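Local structure of putative NAD(P)H:FMN oxidoreductase (Porphyromonas gingivalis W83, 3GE5) at residues C89-F95 / T143-D149; F43-E49 / A170-P176; F33-R37 / M132-S137. The protein binds flavin mononucleotide as a member of the nitroreductase family and probably acts as an oxidoreductase. One frame throughout, in Å; residues are numbered along the deposited sequence.

In the fold
Interactions 1 and 3 touch FMN; interaction 2 does not, but it joins the same antiparallel sheet as interaction 1. Strands 141-145 and 163-172 are neighbours in it, and Thr143 N lies 2.9 Å from Ala170 O, a probable hydrogen bond. The centres of these two contacts are about 17 Å apart. Interaction 3 packs helix 29-34 and the turn after it on helix 120-137, which is followed by strand 141-145; its centre is about 20 Å from interaction 1 and about 15 Å from interaction 2. Along the chain come 33-37, 43-49, 89-95, 132-137, 143-149 and 170-176. Interaction 1 holds the isoalloxazine and interaction 3 the phosphate, and both touch the second subunit.

Interaction 1 of 3, residues C89-F95 / T143-D149; sequences CSQQPWF and TWVCAFD. With FMN (flavin mononucleotide), chain C; EDO (1,2-ethanediol), chain I.
The first torsion of Trp94 sets its indole against Val145. Trp94 CG sits between its backbone N and carbonyl carbon (chi1 72°). A valine methyl comes to the edge of the indole, with Val145 CG2 3.5 Å from Trp94 CH2. Thr143 CB packs obliquely on the same end of the ring. On the other branch, Val145 CG1 touches Phe95 CE2.

Gln92 is extended beyond CG (chi2 -178°) and carries its amide to the flavin. FMN N3 gives an almost straight bond to Gln92 OE1, 2.8 Å at 177°. Trp94 NE1 also donates to Gln92 OE1, from well above the carbonyl plane, and makes a weak bond to FMN O2. A water adds a third donor to Gln92 OE1 and also donates to Ala147 O, so it links the two segments. From 143-149, Ala147 N reaches FMN O4 at 3.0 Å, and Cys146 N reaches the same oxygen at 3.3 Å. Farther along, Asp149 N donates to Cys89 O at 2.9 Å.

Trp112 of the second subunit packs on Cys146 and Ala147. Together Gln92, Cys146 and Ala147 line the pyrimidine side of the flavin through their bonds to it. The donors at O4 would probably draw electron density toward the pyrimidine end of the isoalloxazine and help stabilise the reduced flavin.

Interaction 2 of 3, residues F43-E49 / A170-P176; sequences FIDRPVE and ALGYGDP
Tyr173 OH is held by two partners. It donates to Glu49 OE1 at 2.5 Å, a short bond made to the syn lone pair of that oxygen. It is also hydrogen-bonded to Lys52 NZ of helix 50-62. The carboxylate is turned 69° from the phenol ring and meets it at the edge. A bend in the Glu49 chain (chi2 86°) brings the acid back to the hydroxyl.

Arg46 lies over one face of the same ring. Its chain is extended from CG to NE, and its guanidinium is stacked flat on the phenol with the planes 10° apart. Arg46 CZ is 3.9 Å from the ring centroid, a cation-pi contact, and Arg46 CD adds a CH-pi contact over that face. Arg46 NH2 then closes a salt bridge to Glu49 OE2 at 3.0 Å. The two carboxylate oxygens are thereby divided between the phenol and the arginine.

The backbones join beside this cluster. Ile44 N donates to Tyr173 O at 2.9 Å, within a single bridge between Phe43 and Gly174. A water accepts from Tyr173 N and donates to Ile44 O and Arg46 O, so it links the two segments. Phe43 turns its ring along residues 170-172, where Phe43 CE1 comes 3.5 Å from Gly172 N. Ile44 CG1 packs on Tyr173 CB at 3.7 Å, and Ile44 CG2 rests on Asp175 and Pro176.

The contact ties the loop ahead of helix 50-62 to strand 163-172 and the residues after it. The salt bridge to Arg46 would probably keep Glu49 ionised, and a charged carboxylate would make the short bond from Tyr173 OH stronger.

Interaction 3 of 3, residues F33-R37 / M132-S137; sequences FFRTR and MLEAHS. With FMN (flavin mononucleotide), chain C; SO4 (sulfate ion), chain F.
His136 presents one ring face to Arg37 and its edge to Thr36. Arg37 CB sits squarely over the imidazole, 3.5 Å from its centroid and 4° off the normal, a CH-pi contact. At the edge, His136 NE2 donates to Thr36 OG1 at 2.9 Å, with the hydroxyl oxygen almost in the ring plane. The same nitrogen makes a weak bond to Phe33 O. The Phe33 and His136 rings meet obliquely, planes at 49°, and His136 CD2 lies over the rim of one phenyl face.

The Phe33 ring meets the helix with its edge: Phe33 CZ is 3.3 Å from Leu133 O, and Ser137 CB lies near the ring plane. Leu133 divides its branches. Its CD2 touches Phe33 CE2 at 3.8 Å, and its CD1 reaches the edge of Phe34, whose ring stacks on Tyr130 of the second subunit.

Arg37 leaves His136 by bends at chi2 and chi3 (56°). Its chain crosses that of Met132, a selenomethionine whose SE lies over one guanidinium face. The guanidinium edge turns to the flavin phosphate: Arg37 NH1 binds FMN O1P at 2.9 Å, and Arg37 NH2 bonds to both O1P and O2P. Arg186 also bonds FMN. With His136 packed on the start of its chain, Arg37 probably helps neutralise the phosphate and fix that end of the cofactor.

Interaction 1 of 3, residues C89-F95 / T143-D149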
loop_
_atom_site.group_PDB
_atom_site.type_symbol
_atom_site.label_atom_id
_atom_site.label_comp_id
_atom_site.label_asym_id
_atom_site.label_seq_id
_atom_site.Cartn_x
_atom_site.Cartn_y
_atom_site.Cartn_z
ATOM N N CYS A 89 -15.536 -12.623 14.180
ATOM C CA CYS A 89 -15.338 -11.241 13.743
ATOM C C CYS A 89 -15.847 -10.967 12.328
ATOM O O CYS A 89 -15.968 -9.818 11.938
ATOM C CB CYS A 89 -13.871 -10.845 13.881
ATOM S SG CYS A 89 -13.251 -10.818 15.587
ATOM N N SER A 90 -16.093 -12.022 11.550
ATOM C CA SER A 90 -16.583 -11.900 10.177
ATOM C C SER A 90 -17.917 -12.582 9.963
ATOM O O SER A 90 -18.181 -13.649 10.528
ATOM C CB SER A 90 -15.562 -12.482 9.192
ATOM O OG SER A 90 -16.053 -12.492 7.861
ATOM N N GLN A 91 -18.734 -11.987 9.089
ATOM C CA GLN A 91 -19.963 -12.590 8.604
ATOM C C GLN A 91 -19.872 -13.050 7.145
ATOM O O GLN A 91 -20.865 -13.503 6.569
ATOM C CB GLN A 91 -21.103 -11.580 8.752
ATOM C CG GLN A 91 -21.312 -11.114 10.204
ATOM C CD GLN A 91 -21.570 -12.255 11.145
ATOM O OE1 GLN A 91 -22.213 -13.248 10.780
ATOM N NE2 GLN A 91 -21.081 -12.135 12.364
ATOM N N GLN A 92 -18.693 -12.959 6.548
ATOM C CA GLN A 92 -18.505 -13.425 5.175
ATOM C C GLN A 92 -18.241 -14.916 5.206
ATOM O O GLN A 92 -17.297 -15.368 5.854
ATOM C CB GLN A 92 -17.354 -12.671 4.516
ATOM C CG GLN A 92 -17.670 -11.171 4.382
ATOM C CD GLN A 92 -16.594 -10.363 3.693
ATOM O OE1 GLN A 92 -15.415 -10.699 3.729
ATOM N NE2 GLN A 92 -17.001 -9.221 3.130
ATOM N N PRO A 93 -19.093 -15.708 4.538
ATOM C CA PRO A 93 -18.937 -17.159 4.647
ATOM C C PRO A 93 -17.551 -17.761 4.326
ATOM O O PRO A 93 -17.147 -18.739 4.947
ATOM C CB PRO A 93 -20.000 -17.695 3.669
ATOM C CG PRO A 93 -21.047 -16.630 3.671
ATOM C CD PRO A 93 -20.302 -15.344 3.768
ATOM N N TRP A 94 -16.819 -17.186 3.379
ATOM C CA TRP A 94 -15.506 -17.720 3.011
ATOM C C TRP A 94 -14.452 -17.549 4.110
ATOM O O TRP A 94 -13.508 -18.323 4.197
ATOM C CB TRP A 94 -14.999 -17.075 1.713
ATOM C CG TRP A 94 -14.577 -15.652 1.892
ATOM C CD1 TRP A 94 -15.371 -14.550 1.770
ATOM C CD2 TRP A 94 -13.280 -15.174 2.268
ATOM N NE1 TRP A 94 -14.666 -13.427 2.051
ATOM C CE2 TRP A 94 -13.370 -13.764 2.349
ATOM C CE3 TRP A 94 -12.041 -15.793 2.575
ATOM C CZ2 TRP A 94 -12.281 -12.967 2.715
ATOM C CZ3 TRP A 94 -10.955 -14.990 2.903
ATOM C CH2 TRP A 94 -11.097 -13.585 2.981
ATOM N N PHE A 95 -14.604 -16.516 4.939
ATOM C CA PHE A 95 -13.528 -16.084 5.847
ATOM C C PHE A 95 -12.949 -17.156 6.765
ATOM O O PHE A 95 -11.726 -17.263 6.915
ATOM C CB PHE A 95 -14.027 -14.878 6.656
ATOM C CG PHE A 95 -13.009 -14.332 7.641
ATOM C CD1 PHE A 95 -12.955 -14.799 8.944
ATOM C CD2 PHE A 95 -12.127 -13.323 7.263
ATOM C CE1 PHE A 95 -12.042 -14.282 9.843
ATOM C CE2 PHE A 95 -11.185 -12.814 8.175
ATOM C CZ PHE A 95 -11.173 -13.280 9.471
ATOM N N THR A 143 -6.521 -12.785 0.383
ATOM C CA THR A 143 -7.455 -11.665 0.294
ATOM C C THR A 143 -7.227 -10.711 1.448
ATOM O O THR A 143 -7.049 -11.128 2.583
ATOM C CB THR A 143 -8.959 -12.161 0.258
ATOM O OG1 THR A 143 -9.155 -12.959 -0.895
ATOM C CG2 THR A 143 -9.944 -10.994 0.248
ATOM N N TRP A 144 -7.171 -9.435 1.113
ATOM C CA TRP A 144 -7.154 -8.346 2.090
ATOM C C TRP A 144 -8.536 -8.191 2.653
ATOM O O TRP A 144 -9.498 -8.080 1.882
ATOM C CB TRP A 144 -6.760 -7.083 1.366
ATOM C CG TRP A 144 -6.459 -5.857 2.179
ATOM C CD1 TRP A 144 -7.174 -5.333 3.242
ATOM C CD2 TRP A 144 -5.401 -4.950 1.918
ATOM N NE1 TRP A 144 -6.576 -4.159 3.669
ATOM C CE2 TRP A 144 -5.496 -3.896 2.871
ATOM C CE3 TRP A 144 -4.360 -4.921 0.982
ATOM C CZ2 TRP A 144 -4.573 -2.855 2.922
ATOM C CZ3 TRP A 144 -3.441 -3.840 1.030
ATOM C CH2 TRP A 144 -3.571 -2.841 2.009
ATOM N N VAL A 145 -8.654 -8.184 3.976
ATOM C CA VAL A 145 -9.968 -8.125 4.686
ATOM C C VAL A 145 -10.063 -6.893 5.612
ATOM O O VAL A 145 -9.240 -6.694 6.511
ATOM C CB VAL A 145 -10.247 -9.406 5.527
ATOM C CG1 VAL A 145 -11.593 -9.292 6.210
ATOM C CG2 VAL A 145 -10.157 -10.668 4.604
ATOM N N CYS A 146 -11.081 -6.065 5.364
ATOM C CA CYS A 146 -11.455 -4.954 6.268
ATOM C C CYS A 146 -12.873 -5.083 6.793
ATOM O O CYS A 146 -13.234 -4.389 7.755
ATOM C CB CYS A 146 -11.294 -3.643 5.546
ATOM S SG CYS A 146 -9.550 -3.182 5.293
ATOM N N ALA A 147 -13.679 -6.008 6.227
ATOM C CA ALA A 147 -15.050 -6.205 6.719
ATOM C C ALA A 147 -15.036 -7.175 7.911
ATOM O O ALA A 147 -15.300 -8.351 7.756
ATOM C CB ALA A 147 -15.997 -6.705 5.594
ATOM N N PHE A 148 -14.747 -6.639 9.098
ATOM C CA PHE A 148 -14.749 -7.401 10.333
ATOM C C PHE A 148 -15.025 -6.486 11.507
ATOM O O PHE A 148 -14.879 -5.290 11.396
ATOM C CB PHE A 148 -13.456 -8.196 10.553
ATOM C CG PHE A 148 -12.214 -7.365 10.767
ATOM C CD1 PHE A 148 -11.460 -6.917 9.699
ATOM C CD2 PHE A 148 -11.745 -7.111 12.073
ATOM C CE1 PHE A 148 -10.340 -6.114 9.889
ATOM C CE2 PHE A 148 -10.611 -6.366 12.262
ATOM C CZ PHE A 148 -9.905 -5.861 11.164
ATOM N N ASP A 149 -15.462 -7.085 12.612
ATOM C CA ASP A 149 -15.859 -6.351 13.817
ATOM C C ASP A 149 -14.554 -6.017 14.572
ATOM O O ASP A 149 -13.967 -6.852 15.259
ATOM C CB ASP A 149 -16.808 -7.210 14.656
ATOM C CG ASP A 149 -17.310 -6.506 15.898
ATOM O OD1 ASP A 149 -16.628 -5.545 16.357
ATOM O OD2 ASP A 149 -18.379 -6.943 16.427
HETATM N N1 FMN C . -12.733 -8.988 -0.076
HETATM C C2 FMN C . -13.551 -9.655 0.791
HETATM O O2 FMN C . -14.110 -10.700 0.439
HETATM N N3 FMN C . -13.784 -9.178 2.074
HETATM C C4 FMN C . -13.211 -8.000 2.537
HETATM O O4 FMN C . -13.455 -7.562 3.704
HETATM C C4A FMN C . -12.377 -7.320 1.653
HETATM N N5 FMN C . -11.823 -6.126 2.074
HETATM C C5A FMN C . -10.899 -5.505 1.284
HETATM C C6 FMN C . -10.274 -4.361 1.788
HETATM C C7 FMN C . -9.303 -3.737 1.014
HETATM C C7M FMN C . -8.619 -2.493 1.498
HETATM C C8 FMN C . -8.949 -4.262 -0.229
HETATM C C8M FMN C . -7.892 -3.615 -1.064
HETATM C C9 FMN C . -9.598 -5.362 -0.731
HETATM C C9A FMN C . -10.569 -6.020 0.012
HETATM N N10 FMN C . -11.242 -7.165 -0.478
HETATM C C10 FMN C . -12.120 -7.813 0.354
HETATM C "C1'" FMN C . -10.815 -7.823 -1.764
HETATM C "C2'" FMN C . -11.417 -7.015 -2.911
HETATM O "O2'" FMN C . -12.761 -7.431 -3.113
HETATM C "C3'" FMN C . -10.602 -7.148 -4.203
HETATM O "O3'" FMN C . -9.247 -6.760 -3.952
HETATM C "C4'" FMN C . -11.195 -6.363 -5.386
HETATM O "O4'" FMN C . -12.490 -6.832 -5.766
HETATM C "C5'" FMN C . -10.303 -6.413 -6.632
HETATM O "O5'" FMN C . -10.166 -7.756 -7.042
HETATM P P FMN C . -8.742 -8.381 -7.261
HETATM O O1P FMN C . -8.075 -8.318 -5.897
HETATM O O2P FMN C . -7.976 -7.576 -8.294
HETATM O O3P FMN C . -8.989 -9.835 -7.604
HETATM C C1 EDO I . -18.545 -16.026 -0.086
HETATM O O1 EDO I . -18.288 -15.841 1.284
HETATM C C2 EDO I . -18.964 -17.463 -0.351
HETATM O O2 EDO I . -17.985 -18.366 0.168
HETATM O O HOH W 1 -14.695 -10.756 6.385
HETATM O O HOH W 2 -17.913 -9.393 7.937
#

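Interaction 2 of 3, residues F43-E49 / A170-P176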
loop_
_atom_site.group_PDB
_atom_site.type_symbol
_atom_site.label_atom_id
_atom_site.label_comp_id
_atom_site.label_asym_id
_atom_site.label_seq_id
_atom_site.Cartn_x
_atom_site.Cartn_y
_atom_site.Cartn_z
ATOM N N PHE A 43 -9.344 -22.109 -0.319
ATOM C CA PHE A 43 -8.000 -22.625 -0.074
ATOM C C PHE A 43 -7.981 -24.145 0.028
ATOM O O PHE A 43 -9.004 -24.763 0.352
ATOM C CB PHE A 43 -7.484 -22.035 1.243
ATOM C CG PHE A 43 -7.444 -20.528 1.245
ATOM C CD1 PHE A 43 -6.342 -19.855 0.707
ATOM C CD2 PHE A 43 -8.505 -19.793 1.733
ATOM C CE1 PHE A 43 -6.291 -18.459 0.676
ATOM C CE2 PHE A 43 -8.467 -18.384 1.712
ATOM C CZ PHE A 43 -7.371 -17.713 1.167
ATOM N N ILE A 44 -6.828 -24.749 -0.253
ATOM C CA ILE A 44 -6.652 -26.188 -0.032
ATOM C C ILE A 44 -5.960 -26.393 1.314
ATOM O O ILE A 44 -5.541 -25.433 1.960
ATOM C CB ILE A 44 -5.880 -26.848 -1.188
ATOM C CG1 ILE A 44 -4.502 -26.177 -1.373
ATOM C CG2 ILE A 44 -6.700 -26.759 -2.460
ATOM C CD1 ILE A 44 -3.619 -26.809 -2.447
ATOM N N ASP A 45 -5.857 -27.649 1.740
ATOM C CA ASP A 45 -5.283 -27.982 3.039
ATOM C C ASP A 45 -3.770 -27.882 3.149
ATOM O O ASP A 45 -3.227 -27.954 4.248
ATOM C CB ASP A 45 -5.732 -29.393 3.445
ATOM C CG ASP A 45 -7.195 -29.436 3.814
ATOM O OD1 ASP A 45 -7.766 -28.339 4.042
ATOM O OD2 ASP A 45 -7.766 -30.551 3.892
ATOM N N ARG A 46 -3.075 -27.726 2.038
ATOM C CA ARG A 46 -1.630 -27.766 2.081
ATOM C C ARG A 46 -1.100 -26.776 3.119
ATOM O O ARG A 46 -1.448 -25.614 3.087
ATOM C CB ARG A 46 -1.072 -27.451 0.710
ATOM C CG ARG A 46 0.437 -27.591 0.621
ATOM C CD ARG A 46 0.903 -27.358 -0.780
ATOM N NE ARG A 46 2.323 -27.061 -0.780
ATOM C CZ ARG A 46 3.013 -26.678 -1.854
ATOM N NH1 ARG A 46 2.417 -26.544 -3.038
ATOM N NH2 ARG A 46 4.318 -26.438 -1.735
ATOM N N PRO A 47 -0.276 -27.241 4.059
ATOM C CA PRO A 47 0.293 -26.290 4.991
ATOM C C PRO A 47 1.251 -25.300 4.320
ATOM O O PRO A 47 2.012 -25.659 3.392
ATOM C CB PRO A 47 1.055 -27.169 5.995
ATOM C CG PRO A 47 1.093 -28.502 5.449
ATOM C CD PRO A 47 0.121 -28.631 4.341
ATOM N N VAL A 48 1.192 -24.069 4.795
ATOM C CA VAL A 48 2.099 -23.008 4.357
ATOM C C VAL A 48 3.460 -23.199 5.029
ATOM O O VAL A 48 3.556 -23.279 6.252
ATOM C CB VAL A 48 1.505 -21.622 4.652
ATOM C CG1 VAL A 48 2.473 -20.502 4.264
ATOM C CG2 VAL A 48 0.148 -21.459 3.933
ATOM N N GLU A 49 4.515 -23.275 4.229
ATOM C CA GLU A 49 5.857 -23.491 4.761
ATOM C C GLU A 49 6.242 -22.347 5.678
ATOM O O GLU A 49 5.989 -21.192 5.367
ATOM C CB GLU A 49 6.893 -23.615 3.643
ATOM C CG GLU A 49 6.752 -24.850 2.790
ATOM C CD GLU A 49 5.769 -24.706 1.622
ATOM O OE1 GLU A 49 4.941 -23.769 1.596
ATOM O OE2 GLU A 49 5.852 -25.552 0.709
ATOM N N ALA A 170 -5.765 -12.574 4.828
ATOM C CA ALA A 170 -6.165 -13.985 4.879
ATOM C C ALA A 170 -5.445 -14.727 3.742
ATOM O O ALA A 170 -5.543 -14.314 2.597
ATOM C CB ALA A 170 -7.663 -14.142 4.734
ATOM N N LEU A 171 -4.686 -15.763 4.084
ATOM C CA LEU A 171 -3.766 -16.381 3.112
ATOM C C LEU A 171 -3.619 -17.898 3.274
ATOM O O LEU A 171 -3.874 -18.448 4.327
ATOM C CB LEU A 171 -2.375 -15.713 3.154
ATOM C CG LEU A 171 -1.551 -15.943 4.417
ATOM C CD1 LEU A 171 -0.484 -16.998 4.189
ATOM C CD2 LEU A 171 -0.932 -14.597 4.857
ATOM N N GLY A 172 -3.176 -18.521 2.190
ATOM C CA GLY A 172 -2.932 -19.947 2.139
ATOM C C GLY A 172 -2.675 -20.362 0.702
ATOM O O GLY A 172 -2.528 -19.511 -0.198
ATOM N N TYR A 173 -2.595 -21.662 0.465
ATOM C CA TYR A 173 -2.558 -22.155 -0.899
ATOM C C TYR A 173 -3.959 -22.146 -1.474
ATOM O O TYR A 173 -4.881 -22.739 -0.909
ATOM C CB TYR A 173 -1.929 -23.557 -0.995
ATOM C CG TYR A 173 -0.432 -23.536 -0.880
ATOM C CD1 TYR A 173 0.353 -23.136 -1.962
ATOM C CD2 TYR A 173 0.198 -23.888 0.303
ATOM C CE1 TYR A 173 1.728 -23.090 -1.865
ATOM C CE2 TYR A 173 1.577 -23.832 0.420
ATOM C CZ TYR A 173 2.342 -23.446 -0.671
ATOM O OH TYR A 173 3.717 -23.390 -0.589
ATOM N N GLY A 174 -4.135 -21.452 -2.590
ATOM C CA GLY A 174 -5.438 -21.379 -3.220
ATOM C C GLY A 174 -5.921 -22.693 -3.808
ATOM O O GLY A 174 -5.129 -23.545 -4.207
ATOM N N ASP A 175 -7.236 -22.858 -3.860
ATOM C CA ASP A 175 -7.825 -23.987 -4.543
ATOM C C ASP A 175 -7.795 -23.742 -6.045
ATOM O O ASP A 175 -8.497 -22.855 -6.556
ATOM C CB ASP A 175 -9.253 -24.180 -4.056
ATOM C CG ASP A 175 -9.901 -25.428 -4.629
ATOM O OD1 ASP A 175 -9.421 -25.979 -5.650
ATOM O OD2 ASP A 175 -10.891 -25.852 -4.005
ATOM N N PRO A 176 -6.980 -24.523 -6.765
ATOM C CA PRO A 176 -6.785 -24.240 -8.197
ATOM C C PRO A 176 -8.022 -24.514 -9.062
ATOM O O PRO A 176 -8.038 -24.133 -10.226
ATOM C CB PRO A 176 -5.618 -25.155 -8.580
ATOM C CG PRO A 176 -5.713 -26.307 -7.608
ATOM C CD PRO A 176 -6.230 -25.714 -6.323
HETATM O O HOH W 3 -3.269 -23.786 2.325
#

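Interaction 3 of 3, residues F33-R37 / M132-S137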
loop_
_atom_site.group_PDB
_atom_site.type_symbol
_atom_site.label_atom_id
_atom_site.label_comp_id
_atom_site.label_asym_id
_atom_site.label_seq_id
_atom_site.Cartn_x
_atom_site.Cartn_y
_atom_site.Cartn_z
ATOM N N PHE A 33 3.450 -9.730 -12.777
ATOM C CA PHE A 33 3.368 -9.790 -11.321
ATOM C C PHE A 33 2.061 -9.197 -10.797
ATOM O O PHE A 33 1.249 -9.922 -10.219
ATOM C CB PHE A 33 4.597 -9.143 -10.707
ATOM C CG PHE A 33 4.668 -9.338 -9.214
ATOM C CD1 PHE A 33 4.879 -10.588 -8.669
ATOM C CD2 PHE A 33 4.413 -8.273 -8.375
ATOM C CE1 PHE A 33 4.882 -10.738 -7.265
ATOM C CE2 PHE A 33 4.428 -8.434 -7.006
ATOM C CZ PHE A 33 4.673 -9.654 -6.467
ATOM N N PHE A 34 1.822 -7.900 -10.980
ATOM C CA PHE A 34 0.560 -7.340 -10.495
ATOM C C PHE A 34 -0.690 -8.016 -11.102
ATOM O O PHE A 34 -1.604 -8.444 -10.382
ATOM C CB PHE A 34 0.462 -5.824 -10.798
ATOM C CG PHE A 34 1.398 -4.941 -9.996
ATOM C CD1 PHE A 34 1.731 -5.227 -8.655
ATOM C CD2 PHE A 34 1.852 -3.751 -10.558
ATOM C CE1 PHE A 34 2.535 -4.344 -7.902
ATOM C CE2 PHE A 34 2.656 -2.873 -9.828
ATOM C CZ PHE A 34 3.036 -3.192 -8.532
ATOM N N ARG A 35 -0.719 -8.127 -12.426
ATOM C CA ARG A 35 -1.914 -8.661 -13.097
ATOM C C ARG A 35 -2.185 -10.131 -12.893
ATOM O O ARG A 35 -3.328 -10.561 -13.107
ATOM C CB ARG A 35 -1.932 -8.308 -14.579
ATOM C CG ARG A 35 -2.089 -6.823 -14.801
ATOM C CD ARG A 35 -3.455 -6.288 -14.367
ATOM N NE ARG A 35 -4.558 -7.058 -14.904
ATOM C CZ ARG A 35 -5.165 -6.821 -16.067
ATOM N NH1 ARG A 35 -4.773 -5.825 -16.848
ATOM N NH2 ARG A 35 -6.134 -7.638 -16.479
ATOM N N THR A 36 -1.184 -10.902 -12.480
ATOM C CA THR A 36 -1.385 -12.323 -12.224
ATOM C C THR A 36 -1.987 -12.575 -10.828
ATOM O O THR A 36 -2.335 -13.707 -10.517
ATOM C CB THR A 36 -0.093 -13.133 -12.368
ATOM O OG1 THR A 36 0.898 -12.573 -11.516
ATOM C CG2 THR A 36 0.405 -13.149 -13.839
ATOM N N ARG A 37 -2.074 -11.526 -9.988
ATOM C CA ARG A 37 -2.676 -11.617 -8.649
ATOM C C ARG A 37 -4.161 -11.267 -8.698
ATOM O O ARG A 37 -4.532 -10.142 -9.052
ATOM C CB ARG A 37 -1.992 -10.644 -7.674
ATOM C CG ARG A 37 -2.489 -10.801 -6.240
ATOM C CD ARG A 37 -2.493 -9.494 -5.418
ATOM N NE ARG A 37 -3.266 -8.459 -6.085
ATOM C CZ ARG A 37 -4.593 -8.354 -6.059
ATOM N NH1 ARG A 37 -5.350 -9.169 -5.313
ATOM N NH2 ARG A 37 -5.166 -7.439 -6.803
HETATM N N MSE A 132 0.897 -8.748 1.008
HETATM C CA MSE A 132 0.051 -9.312 -0.071
HETATM C C MSE A 132 0.903 -9.675 -1.292
HETATM O O MSE A 132 0.801 -10.774 -1.860
HETATM C CB MSE A 132 -1.026 -8.294 -0.478
HETATM C CG MSE A 132 -1.880 -8.714 -1.632
HETATM SE SE MSE A 132 -3.245 -7.446 -2.101
HETATM C CE MSE A 132 -2.104 -6.024 -2.768
ATOM N N LEU A 133 1.725 -8.733 -1.730
ATOM C CA LEU A 133 2.612 -8.956 -2.883
ATOM C C LEU A 133 3.654 -10.042 -2.614
ATOM O O LEU A 133 3.903 -10.915 -3.472
ATOM C CB LEU A 133 3.259 -7.619 -3.270
ATOM C CG LEU A 133 2.291 -6.549 -3.788
ATOM C CD1 LEU A 133 3.059 -5.208 -4.040
ATOM C CD2 LEU A 133 1.550 -7.008 -5.052
ATOM N N GLU A 134 4.209 -10.045 -1.408
ATOM C CA GLU A 134 5.149 -11.099 -1.068
ATOM C C GLU A 134 4.509 -12.494 -1.104
ATOM O O GLU A 134 5.107 -13.437 -1.655
ATOM C CB GLU A 134 5.761 -10.821 0.311
ATOM C CG GLU A 134 6.844 -11.846 0.711
ATOM C CD GLU A 134 8.123 -11.767 -0.186
ATOM O OE1 GLU A 134 8.323 -10.744 -0.872
ATOM O OE2 GLU A 134 8.956 -12.733 -0.174
ATOM N N ALA A 135 3.316 -12.625 -0.529
ATOM C CA ALA A 135 2.549 -13.895 -0.568
ATOM C C ALA A 135 2.343 -14.349 -2.031
ATOM O O ALA A 135 2.601 -15.521 -2.377
ATOM C CB ALA A 135 1.201 -13.764 0.192
ATOM N N HIS A 136 1.941 -13.406 -2.884
ATOM C CA HIS A 136 1.737 -13.681 -4.311
ATOM C C HIS A 136 3.037 -14.185 -4.947
ATOM O O HIS A 136 3.036 -15.164 -5.722
ATOM C CB HIS A 136 1.240 -12.427 -5.005
ATOM C CG HIS A 136 1.005 -12.591 -6.467
ATOM N ND1 HIS A 136 0.208 -13.593 -6.978
ATOM C CD2 HIS A 136 1.482 -11.904 -7.530
ATOM C CE1 HIS A 136 0.201 -13.512 -8.298
ATOM N NE2 HIS A 136 0.974 -12.498 -8.658
ATOM N N SER A 137 4.155 -13.533 -4.620
ATOM C CA SER A 137 5.473 -13.925 -5.200
ATOM C C SER A 137 5.905 -15.330 -4.815
ATOM O O SER A 137 6.731 -15.947 -5.507
ATOM C CB SER A 137 6.582 -12.926 -4.767
ATOM O OG SER A 137 7.086 -13.164 -3.438
HETATM N N1 FMN C . -12.733 -8.988 -0.076
HETATM C C2 FMN C . -13.551 -9.655 0.791
HETATM O O2 FMN C . -14.110 -10.700 0.439
HETATM N N3 FMN C . -13.784 -9.178 2.074
HETATM C C4 FMN C . -13.211 -8.000 2.537
HETATM O O4 FMN C . -13.455 -7.562 3.704
HETATM C C4A FMN C . -12.377 -7.320 1.653
HETATM N N5 FMN C . -11.823 -6.126 2.074
HETATM C C5A FMN C . -10.899 -5.505 1.284
HETATM C C6 FMN C . -10.274 -4.361 1.788
HETATM C C7 FMN C . -9.303 -3.737 1.014
HETATM C C7M FMN C . -8.619 -2.493 1.498
HETATM C C8 FMN C . -8.949 -4.262 -0.229
HETATM C C8M FMN C . -7.892 -3.615 -1.064
HETATM C C9 FMN C . -9.598 -5.362 -0.731
HETATM C C9A FMN C . -10.569 -6.020 0.012
HETATM N N10 FMN C . -11.242 -7.165 -0.478
HETATM C C10 FMN C . -12.120 -7.813 0.354
HETATM C "C1'" FMN C . -10.815 -7.823 -1.764
HETATM C "C2'" FMN C . -11.417 -7.015 -2.911
HETATM O "O2'" FMN C . -12.761 -7.431 -3.113
HETATM C "C3'" FMN C . -10.602 -7.148 -4.203
HETATM O "O3'" FMN C . -9.247 -6.760 -3.952
HETATM C "C4'" FMN C . -11.195 -6.363 -5.386
HETATM O "O4'" FMN C . -12.490 -6.832 -5.766
HETATM C "C5'" FMN C . -10.303 -6.413 -6.632
HETATM O "O5'" FMN C . -10.166 -7.756 -7.042
HETATM P P FMN C . -8.742 -8.381 -7.261
HETATM O O1P FMN C . -8.075 -8.318 -5.897
HETATM O O2P FMN C . -7.976 -7.576 -8.294
HETATM O O3P FMN C . -8.989 -9.835 -7.604
HETATM S S SO4 F . -7.062 -6.533 -19.895
HETATM O O1 SO4 F . -7.901 -5.958 -20.947
HETATM O O2 SO4 F . -6.340 -7.755 -20.266
HETATM O O3 SO4 F . -7.873 -6.893 -18.747
HETATM O O4 SO4 F . -6.151 -5.448 -19.558
#